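Local coordinates for protein beta-methylmalyl-CoA dehydratase (Chloroflexus aurantiacus, PDB 4E3E) that catalyses the reversible dehydration of (2R,3S)-beta-methylmalyl-CoA to mesaconyl-CoA in the glyoxylate assimilation cycle of carbon dioxide fixation, at residues Ser42-Thr47 / Leu256-Ser261; Val124-Ser129 / Thr160-Leu165; Val176-Ser181 / Asn267-Ala272. One frame throughout, in Å; residues are numbered along the deposited sequence.

Interaction 1 of 3, residues Ser42-Thr47 / Leu256-Ser261; sequences SRFALT and LARSLS
Phe44 lays its ring flat over the guanidinium of Arg258, the two planes only 14° apart and their centres separated by 3.6 Å. This is a parallel cation-pi stack: Arg258 CZ sits above the middle of the ring, while NH1 overhangs the far rim and comes within 3.3 Å of Phe44 CZ. Arg258 reaches this place because its chain leaves the helix with CG anti to the backbone N and then bends at chi2 (66°), which swings the flat head across the ring. NH1 also hydrogen-bonds to the carbonyl of Ala268, a grip that helps fix how the head is turned. At the edge of the ring, in its plane, lies the backbone O of Arg258, 3.4 Å from Phe44 CE2; Ser261 OG, also in that plane, donates a 2.6 Å hydrogen bond to this same oxygen. Were Phe44 cut back to an alanine, the guanidinium face would probably lose its aromatic cover and a gap would be likely to open beside helix 250-265. Beyond the stack, Ser42 and Ser259 bring their backbones close together, but the hydroxyl of Ser259 hydrogen-bonds to the carbonyl of Tyr40. A water completes the join, accepting from Arg43 N at 3.0 Å and donating to Ser259 O at 2.7 Å. The side chain of Ser42 is about 4 Å from that of Asp64, a probable substrate-binding residue. Phe44 is the N-cap residue of helix 45-48, so the contact fastens the start of that short helix to helix 250-265, which packs on the sheet of the HotDog fold: Arg258 touches Ile271 of strand 270-278, and Ser261 touches strand 204-212. Phe262 adds an edge-to-face ring contact, and Gln226 of the second subunit hydrogen-bonds to the carbonyl of Ser42.

Interaction 2 of 3, residues Val124-Ser129 / Thr160-Leu165; sequences VVYVHS and TVVPDL
Tyr126 rises from its strand with CG beside the backbone N (chi1 -64°) and offers the passing loop a flat surface, onto which Pro163 presses its CD and CG. Pro163 CD is the leading bump: it stands over one face, 3.7 Å from the ring centroid and 16° off the normal, shifted toward the rim, where Tyr126 CG lies 3.6 Å from Pro163 CD. Pro163 CG follows the same side of the tyrosine, reaching Tyr126 CD2 at 3.8 Å and so covering the ring near its root. Farther out, the CG1 branch of Val162, anti to the backbone N, comes obliquely to the phenol end and lies 3.6 Å from Tyr126 OH. The third bump, Leu165 CD1, arrives at the edge, 4.2 Å from Tyr126 CE2, its chain running at about a right angle to that of the tyrosine. Together the three residues meet the root, the phenol end and the flank of one aromatic side chain. Strand 122-132 belongs to the antiparallel sheet of the HotDog fold, and the loop after strand 138-149 lies against it. Trp145 of that strand stacks with the same tyrosine and also touches Leu165, while Ile112 of strand 104-116 packs on both Tyr126 and Pro163. With no hydrogen bond between residues 124-129 and 160-165, CH-pi and apolar packing join the two, an attachment that depends on fit.

Interaction 3 of 3, residues Val176-Ser181 / Asn267-Ala272; sequences VPYTVS and NALSIA
A single phenol bridges this contact: Tyr178 spans the distance between two chain segments whose backbones stay far apart, with 10.3 Å between the CA atoms of Tyr178 and Leu269, the nearest pair. The far end belongs to the sheet of the HotDog fold, where strand 270-278 follows helix 250-265 through a tight connection that includes an inverse gamma turn centred on Ala268. The near end lies in the long irregular connection between strand 138-149 and helix 187-190. Tyr178 projects across because CG is placed between its backbone N and carbonyl carbon (chi1 47°), a rotation that sends the ring toward Leu269 and Ser270. There the hydroxyl meets Ser270 OG at 2.8 Å in a hydrogen bond that either oxygen could donate. Ser270 turns its own OG into the same kind of position (chi1 68°), bringing it to the edge of the tyrosine ring and into its plane. Beside this polar link, Leu269 contributes its root rather than its branches: CB approaches obliquely, 3.6 Å from Tyr178 OH and 4.3 Å from Tyr178 CZ. The phenol therefore combines one short polar bond with a hydrocarbon neighbour at its tip. Leu46 of helix 45-48 packs on both Tyr178 and Ser270, Leu347 and Ile307 of the sheet also touch the tyrosine, and Arg304 hydrogen-bonds to its carbonyl. The place is close to the probable substrate site, since the side chain of Ser270 is about 5 Å from that of Ser65, a substrate-binding residue by analogy with relatives. The bond is well formed at the phenol, for the angle CZ-OH-OG from Tyr178 to Ser270 is about 120°, with Ser270 OG only 3.7 Å from Tyr178 CE2.

Overall arrangement
Interactions 1 and 3 are buried neighbours on one side of the chain, their centres about 14 Å apart, and they share elements: helix 250-265 leads directly into strand 270-278, and helix 45-48 borders both. Interaction 2 lies on the opposite side of the chain's centre from interaction 1, with centres about 31 Å apart, and is only partly buried. Interactions 2 and 3 each tie a piece of the long connection after strand 138-149 to the same continuous sheet. The chemistry changes with location: a charged group stacked on a ring in interaction 1, a single hydrogen bond between two hydroxyls in interaction 3, and apolar and CH-pi packing without a hydrogen bond in interaction 2.

Interaction 1 of 3, residues Ser42-Thr47 / Leu256-Ser261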
loop_
_atom_site.group_PDB
_atom_site.type_symbol
_atom_site.label_atom_id
_atom_site.label_comp_id
_atom_site.label_asym_id
_atom_site.label_seq_id
_atom_site.Cartn_x
_atom_site.Cartn_y
_atom_site.Cartn_z
ATOM N N SER A 42 -0.854 10.116 9.050
ATOM C CA SER A 42 -0.800 11.539 9.332
ATOM C C SER A 42 -2.182 12.183 9.131
ATOM O O SER A 42 -2.841 11.969 8.109
ATOM C CB SER A 42 0.260 12.244 8.485
ATOM O OG SER A 42 -0.017 13.631 8.395
ATOM N N ARG A 43 -2.621 12.952 10.124
ATOM C CA ARG A 43 -3.938 13.599 10.050
ATOM C C ARG A 43 -3.896 15.097 9.752
ATOM O O ARG A 43 -4.935 15.748 9.797
ATOM C CB ARG A 43 -4.743 13.344 11.323
ATOM C CG ARG A 43 -5.263 11.920 11.439
ATOM C CD ARG A 43 -6.288 11.843 12.552
ATOM N NE ARG A 43 -5.617 11.760 13.844
ATOM C CZ ARG A 43 -6.080 12.291 14.972
ATOM N NH1 ARG A 43 -7.225 12.963 14.970
ATOM N NH2 ARG A 43 -5.388 12.155 16.098
ATOM N N PHE A 44 -2.715 15.646 9.446
ATOM C CA PHE A 44 -2.604 17.084 9.160
ATOM C C PHE A 44 -3.502 17.476 8.007
ATOM O O PHE A 44 -3.481 16.844 6.945
ATOM C CB PHE A 44 -1.146 17.501 8.927
ATOM C CG PHE A 44 -0.331 17.460 10.188
ATOM C CD1 PHE A 44 -0.381 18.523 11.091
ATOM C CD2 PHE A 44 0.403 16.321 10.524
ATOM C CE1 PHE A 44 0.330 18.473 12.286
ATOM C CE2 PHE A 44 1.120 16.265 11.715
ATOM C CZ PHE A 44 1.083 17.343 12.602
ATOM N N ALA A 45 -4.318 18.499 8.233
ATOM C CA ALA A 45 -5.420 18.799 7.304
ATOM C C ALA A 45 -4.955 19.260 5.934
ATOM O O ALA A 45 -5.611 18.981 4.912
ATOM C CB ALA A 45 -6.402 19.796 7.916
ATOM N N LEU A 46 -3.821 19.953 5.913
ATOM C CA LEU A 46 -3.245 20.490 4.665
ATOM C C LEU A 46 -3.023 19.387 3.605
ATOM O O LEU A 46 -3.334 19.585 2.437
ATOM C CB LEU A 46 -1.918 21.235 4.949
ATOM C CG LEU A 46 -1.284 21.943 3.742
ATOM C CD1 LEU A 46 -2.258 22.975 3.184
ATOM C CD2 LEU A 46 0.060 22.569 4.092
ATOM N N THR A 47 -2.505 18.224 4.022
ATOM C CA THR A 47 -2.185 17.183 3.054
ATOM C C THR A 47 -3.388 16.265 2.749
ATOM O O THR A 47 -3.409 15.623 1.707
ATOM C CB THR A 47 -0.992 16.346 3.513
ATOM O OG1 THR A 47 -1.235 15.934 4.852
ATOM C CG2 THR A 47 0.329 17.179 3.466
ATOM N N LEU A 256 6.882 8.838 11.504
ATOM C CA LEU A 256 6.002 8.432 12.570
ATOM C C LEU A 256 5.873 9.518 13.659
ATOM O O LEU A 256 4.758 9.837 14.096
ATOM C CB LEU A 256 6.502 7.107 13.208
ATOM C CG LEU A 256 6.308 5.815 12.371
ATOM C CD1 LEU A 256 7.091 4.653 12.967
ATOM C CD2 LEU A 256 4.833 5.424 12.247
ATOM N N ALA A 257 7.012 10.069 14.098
ATOM C CA ALA A 257 7.026 11.113 15.123
ATOM C C ALA A 257 6.186 12.301 14.688
ATOM O O ALA A 257 5.393 12.841 15.479
ATOM C CB ALA A 257 8.455 11.545 15.448
ATOM N N ARG A 258 6.344 12.711 13.431
ATOM C CA ARG A 258 5.566 13.820 12.913
ATOM C C ARG A 258 4.070 13.483 12.963
ATOM O O ARG A 258 3.252 14.311 13.408
ATOM C CB ARG A 258 6.032 14.178 11.497
ATOM C CG ARG A 258 5.121 15.122 10.700
ATOM C CD ARG A 258 4.980 16.551 11.236
ATOM N NE ARG A 258 4.266 17.356 10.225
ATOM C CZ ARG A 258 3.665 18.521 10.439
ATOM N NH1 ARG A 258 3.679 19.098 11.653
ATOM N NH2 ARG A 258 3.054 19.126 9.424
ATOM N N SER A 259 3.713 12.271 12.523
ATOM C CA SER A 259 2.325 11.844 12.563
ATOM C C SER A 259 1.778 11.882 13.997
ATOM O O SER A 259 0.738 12.481 14.242
ATOM C CB SER A 259 2.171 10.452 11.965
ATOM O OG SER A 259 0.803 10.112 11.972
ATOM N N LEU A 260 2.494 11.270 14.940
ATOM C CA LEU A 260 2.102 11.290 16.347
ATOM C C LEU A 260 1.980 12.702 16.923
ATOM O O LEU A 260 1.114 12.969 17.771
ATOM C CB LEU A 260 3.141 10.533 17.175
ATOM C CG LEU A 260 3.296 9.034 16.949
ATOM C CD1 LEU A 260 4.517 8.526 17.700
ATOM C CD2 LEU A 260 2.036 8.276 17.354
ATOM N N SER A 261 2.857 13.605 16.476
ATOM C CA SER A 261 2.834 14.998 16.929
ATOM C C SER A 261 1.501 15.716 16.639
ATOM O O SER A 261 1.211 16.739 17.278
ATOM C CB SER A 261 4.007 15.800 16.344
ATOM O OG SER A 261 3.681 16.317 15.056
HETATM O O HOH W 1 -1.463 12.059 12.698
#

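Interaction 2 of 3, residues Val124-Ser129 / Thr160-Leu165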
loop_
_atom_site.group_PDB
_atom_site.type_symbol
_atom_site.label_atom_id
_atom_site.label_comp_id
_atom_site.label_asym_id
_atom_site.label_seq_id
_atom_site.Cartn_x
_atom_site.Cartn_y
_atom_site.Cartn_z
ATOM N N VAL A 124 34.129 10.276 7.254
ATOM C CA VAL A 124 32.920 11.082 7.225
ATOM C C VAL A 124 32.879 11.895 5.936
ATOM O O VAL A 124 33.839 12.596 5.605
ATOM C CB VAL A 124 32.886 12.051 8.428
ATOM C CG1 VAL A 124 31.658 12.960 8.375
ATOM C CG2 VAL A 124 32.963 11.275 9.737
ATOM N N VAL A 125 31.764 11.811 5.220
ATOM C CA VAL A 125 31.571 12.617 4.006
ATOM C C VAL A 125 30.367 13.531 4.206
ATOM O O VAL A 125 29.317 13.094 4.688
ATOM C CB VAL A 125 31.476 11.728 2.735
ATOM C CG1 VAL A 125 30.573 10.536 2.962
ATOM C CG2 VAL A 125 31.036 12.506 1.483
ATOM N N TYR A 126 30.555 14.809 3.888
ATOM C CA TYR A 126 29.505 15.817 3.986
ATOM C C TYR A 126 29.043 16.061 2.581
ATOM O O TYR A 126 29.876 16.293 1.692
ATOM C CB TYR A 126 30.048 17.136 4.560
ATOM C CG TYR A 126 30.534 17.017 5.982
ATOM C CD1 TYR A 126 31.758 16.416 6.270
ATOM C CD2 TYR A 126 29.774 17.504 7.040
ATOM C CE1 TYR A 126 32.211 16.299 7.576
ATOM C CE2 TYR A 126 30.222 17.396 8.357
ATOM C CZ TYR A 126 31.437 16.789 8.613
ATOM O OH TYR A 126 31.889 16.666 9.903
ATOM N N VAL A 127 27.723 16.005 2.380
ATOM C CA VAL A 127 27.120 16.293 1.074
ATOM C C VAL A 127 26.056 17.386 1.149
ATOM O O VAL A 127 25.340 17.500 2.144
ATOM C CB VAL A 127 26.516 15.027 0.406
ATOM C CG1 VAL A 127 27.605 13.995 0.115
ATOM C CG2 VAL A 127 25.387 14.430 1.248
ATOM N N HIS A 128 25.974 18.197 0.097
ATOM C CA HIS A 128 24.870 19.113 -0.083
ATOM C C HIS A 128 23.996 18.491 -1.137
ATOM O O HIS A 128 24.402 18.401 -2.298
ATOM C CB HIS A 128 25.394 20.482 -0.522
ATOM C CG HIS A 128 24.315 21.535 -0.714
ATOM N ND1 HIS A 128 24.366 22.444 -1.706
ATOM C CD2 HIS A 128 23.154 21.803 -0.001
ATOM C CE1 HIS A 128 23.294 23.257 -1.633
ATOM N NE2 HIS A 128 22.555 22.868 -0.585
ATOM N N SER A 129 22.809 18.024 -0.743
ATOM C CA SER A 129 21.846 17.420 -1.692
ATOM C C SER A 129 20.727 18.397 -2.053
ATOM O O SER A 129 20.178 19.085 -1.182
ATOM C CB SER A 129 21.245 16.138 -1.122
ATOM O OG SER A 129 22.239 15.158 -0.937
ATOM N N THR A 160 41.607 16.679 5.195
ATOM C CA THR A 160 40.403 16.962 5.966
ATOM C C THR A 160 39.825 18.324 5.595
ATOM O O THR A 160 40.512 19.337 5.690
ATOM C CB THR A 160 40.687 16.912 7.477
ATOM O OG1 THR A 160 41.051 15.579 7.843
ATOM C CG2 THR A 160 39.456 17.343 8.283
ATOM N N VAL A 161 38.570 18.332 5.147
ATOM C CA VAL A 161 37.817 19.567 4.956
ATOM C C VAL A 161 36.441 19.375 5.576
ATOM O O VAL A 161 35.673 18.515 5.146
ATOM C CB VAL A 161 37.667 19.957 3.466
ATOM C CG1 VAL A 161 36.749 21.171 3.314
ATOM C CG2 VAL A 161 39.029 20.231 2.842
ATOM N N VAL A 162 36.150 20.162 6.603
ATOM C CA VAL A 162 34.870 20.088 7.304
ATOM C C VAL A 162 34.147 21.420 7.127
ATOM O O VAL A 162 34.684 22.462 7.505
ATOM C CB VAL A 162 35.064 19.772 8.805
ATOM C CG1 VAL A 162 33.721 19.716 9.530
ATOM C CG2 VAL A 162 35.833 18.468 8.977
ATOM N N PRO A 163 32.938 21.402 6.537
ATOM C CA PRO A 163 32.281 22.678 6.279
ATOM C C PRO A 163 31.692 23.273 7.559
ATOM O O PRO A 163 31.459 22.541 8.529
ATOM C CB PRO A 163 31.168 22.301 5.302
ATOM C CG PRO A 163 30.821 20.890 5.665
ATOM C CD PRO A 163 32.094 20.253 6.156
ATOM N N ASP A 164 31.488 24.590 7.571
ATOM C CA ASP A 164 30.714 25.224 8.634
ATOM C C ASP A 164 29.266 24.819 8.414
ATOM O O ASP A 164 28.789 24.828 7.279
ATOM C CB ASP A 164 30.845 26.746 8.596
ATOM C CG ASP A 164 32.279 27.220 8.776
ATOM O OD1 ASP A 164 33.043 26.596 9.553
ATOM O OD2 ASP A 164 32.639 28.232 8.135
ATOM N N LEU A 165 28.582 24.435 9.486
ATOM C CA LEU A 165 27.208 23.943 9.398
ATOM C C LEU A 165 26.275 24.944 10.065
ATOM O O LEU A 165 26.538 25.371 11.183
ATOM C CB LEU A 165 27.093 22.569 10.077
ATOM C CG LEU A 165 27.923 21.427 9.480
ATOM C CD1 LEU A 165 28.018 20.265 10.454
ATOM C CD2 LEU A 165 27.353 20.968 8.141
#

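Interaction 3 of 3, residues Val176-Ser181 / Asn267-Ala272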
loop_
_atom_site.group_PDB
_atom_site.type_symbol
_atom_site.label_atom_id
_atom_site.label_comp_id
_atom_site.label_asym_id
_atom_site.label_seq_id
_atom_site.Cartn_x
_atom_site.Cartn_y
_atom_site.Cartn_z
ATOM N N VAL A 176 6.919 30.417 2.672
ATOM C CA VAL A 176 5.589 30.421 3.299
ATOM C C VAL A 176 4.573 30.468 2.156
ATOM O O VAL A 176 4.088 31.542 1.794
ATOM C CB VAL A 176 5.400 31.625 4.264
ATOM C CG1 VAL A 176 4.050 31.556 4.969
ATOM C CG2 VAL A 176 6.524 31.682 5.288
ATOM N N PRO A 177 4.257 29.293 1.579
ATOM C CA PRO A 177 3.605 29.190 0.267
ATOM C C PRO A 177 2.094 29.308 0.291
ATOM O O PRO A 177 1.464 29.251 -0.758
ATOM C CB PRO A 177 3.974 27.782 -0.183
ATOM C CG PRO A 177 4.132 27.000 1.103
ATOM C CD PRO A 177 4.521 27.967 2.176
ATOM N N TYR A 178 1.515 29.439 1.475
ATOM C CA TYR A 178 0.070 29.601 1.581
ATOM C C TYR A 178 -0.274 30.763 2.502
ATOM O O TYR A 178 0.611 31.346 3.133
ATOM C CB TYR A 178 -0.591 28.296 2.030
ATOM C CG TYR A 178 0.077 27.623 3.202
ATOM C CD1 TYR A 178 -0.209 28.013 4.503
ATOM C CD2 TYR A 178 0.990 26.579 3.011
ATOM C CE1 TYR A 178 0.398 27.389 5.589
ATOM C CE2 TYR A 178 1.602 25.951 4.087
ATOM C CZ TYR A 178 1.303 26.359 5.376
ATOM O OH TYR A 178 1.897 25.735 6.462
ATOM N N THR A 179 -1.556 31.109 2.555
ATOM C CA THR A 179 -2.018 32.264 3.309
ATOM C C THR A 179 -3.224 31.873 4.134
ATOM O O THR A 179 -4.082 31.130 3.667
ATOM C CB THR A 179 -2.446 33.395 2.363
ATOM O OG1 THR A 179 -1.364 33.697 1.480
ATOM C CG2 THR A 179 -2.804 34.647 3.155
ATOM N N VAL A 180 -3.300 32.401 5.350
ATOM C CA VAL A 180 -4.388 32.080 6.260
ATOM C C VAL A 180 -5.183 33.336 6.577
ATOM O O VAL A 180 -4.602 34.386 6.833
ATOM C CB VAL A 180 -3.848 31.508 7.587
ATOM C CG1 VAL A 180 -4.988 31.213 8.546
ATOM C CG2 VAL A 180 -3.053 30.249 7.334
ATOM N N SER A 181 -6.507 33.240 6.555
ATOM C CA SER A 181 -7.311 34.261 7.226
ATOM C C SER A 181 -8.282 33.586 8.166
ATOM O O SER A 181 -8.791 32.501 7.866
ATOM C CB SER A 181 -8.032 35.181 6.238
ATOM O OG SER A 181 -8.914 34.453 5.409
ATOM N N ASN A 267 -2.155 22.285 14.471
ATOM C CA ASN A 267 -2.101 23.455 13.575
ATOM C C ASN A 267 -0.716 23.734 12.991
ATOM O O ASN A 267 -0.544 24.700 12.231
ATOM C CB ASN A 267 -2.713 24.704 14.240
ATOM C CG ASN A 267 -4.230 24.636 14.289
ATOM O OD1 ASN A 267 -4.846 24.848 15.339
ATOM N ND2 ASN A 267 -4.840 24.321 13.155
ATOM N N ALA A 268 0.267 22.883 13.333
ATOM C CA ALA A 268 1.588 22.945 12.699
ATOM C C ALA A 268 1.447 22.361 11.297
ATOM O O ALA A 268 1.830 21.213 11.038
ATOM C CB ALA A 268 2.631 22.185 13.510
ATOM N N LEU A 269 0.906 23.170 10.396
ATOM C CA LEU A 269 0.374 22.654 9.135
ATOM C C LEU A 269 1.392 21.994 8.221
ATOM O O LEU A 269 1.053 21.046 7.492
ATOM C CB LEU A 269 -0.371 23.748 8.385
ATOM C CG LEU A 269 -1.732 24.073 9.005
ATOM C CD1 LEU A 269 -2.446 25.013 8.061
ATOM C CD2 LEU A 269 -2.575 22.816 9.318
ATOM N N SER A 270 2.630 22.488 8.258
ATOM C CA SER A 270 3.682 21.940 7.404
ATOM C C SER A 270 5.035 22.225 8.006
ATOM O O SER A 270 5.189 23.162 8.805
ATOM C CB SER A 270 3.613 22.532 5.997
ATOM O OG SER A 270 3.951 23.913 6.017
ATOM N N ILE A 271 6.006 21.406 7.617
ATOM C CA ILE A 271 7.386 21.578 8.017
ATOM C C ILE A 271 8.085 22.420 6.970
ATOM O O ILE A 271 8.055 22.089 5.772
ATOM C CB ILE A 271 8.113 20.225 8.167
ATOM C CG1 ILE A 271 7.492 19.426 9.323
ATOM C CG2 ILE A 271 9.611 20.471 8.337
ATOM C CD1 ILE A 271 7.970 17.977 9.422
ATOM N N ALA A 272 8.690 23.521 7.416
ATOM C CA ALA A 272 9.338 24.446 6.496
ATOM C C ALA A 272 10.859 24.300 6.483
ATOM O O ALA A 272 11.521 24.738 5.532
ATOM C CB ALA A 272 8.932 25.873 6.815
#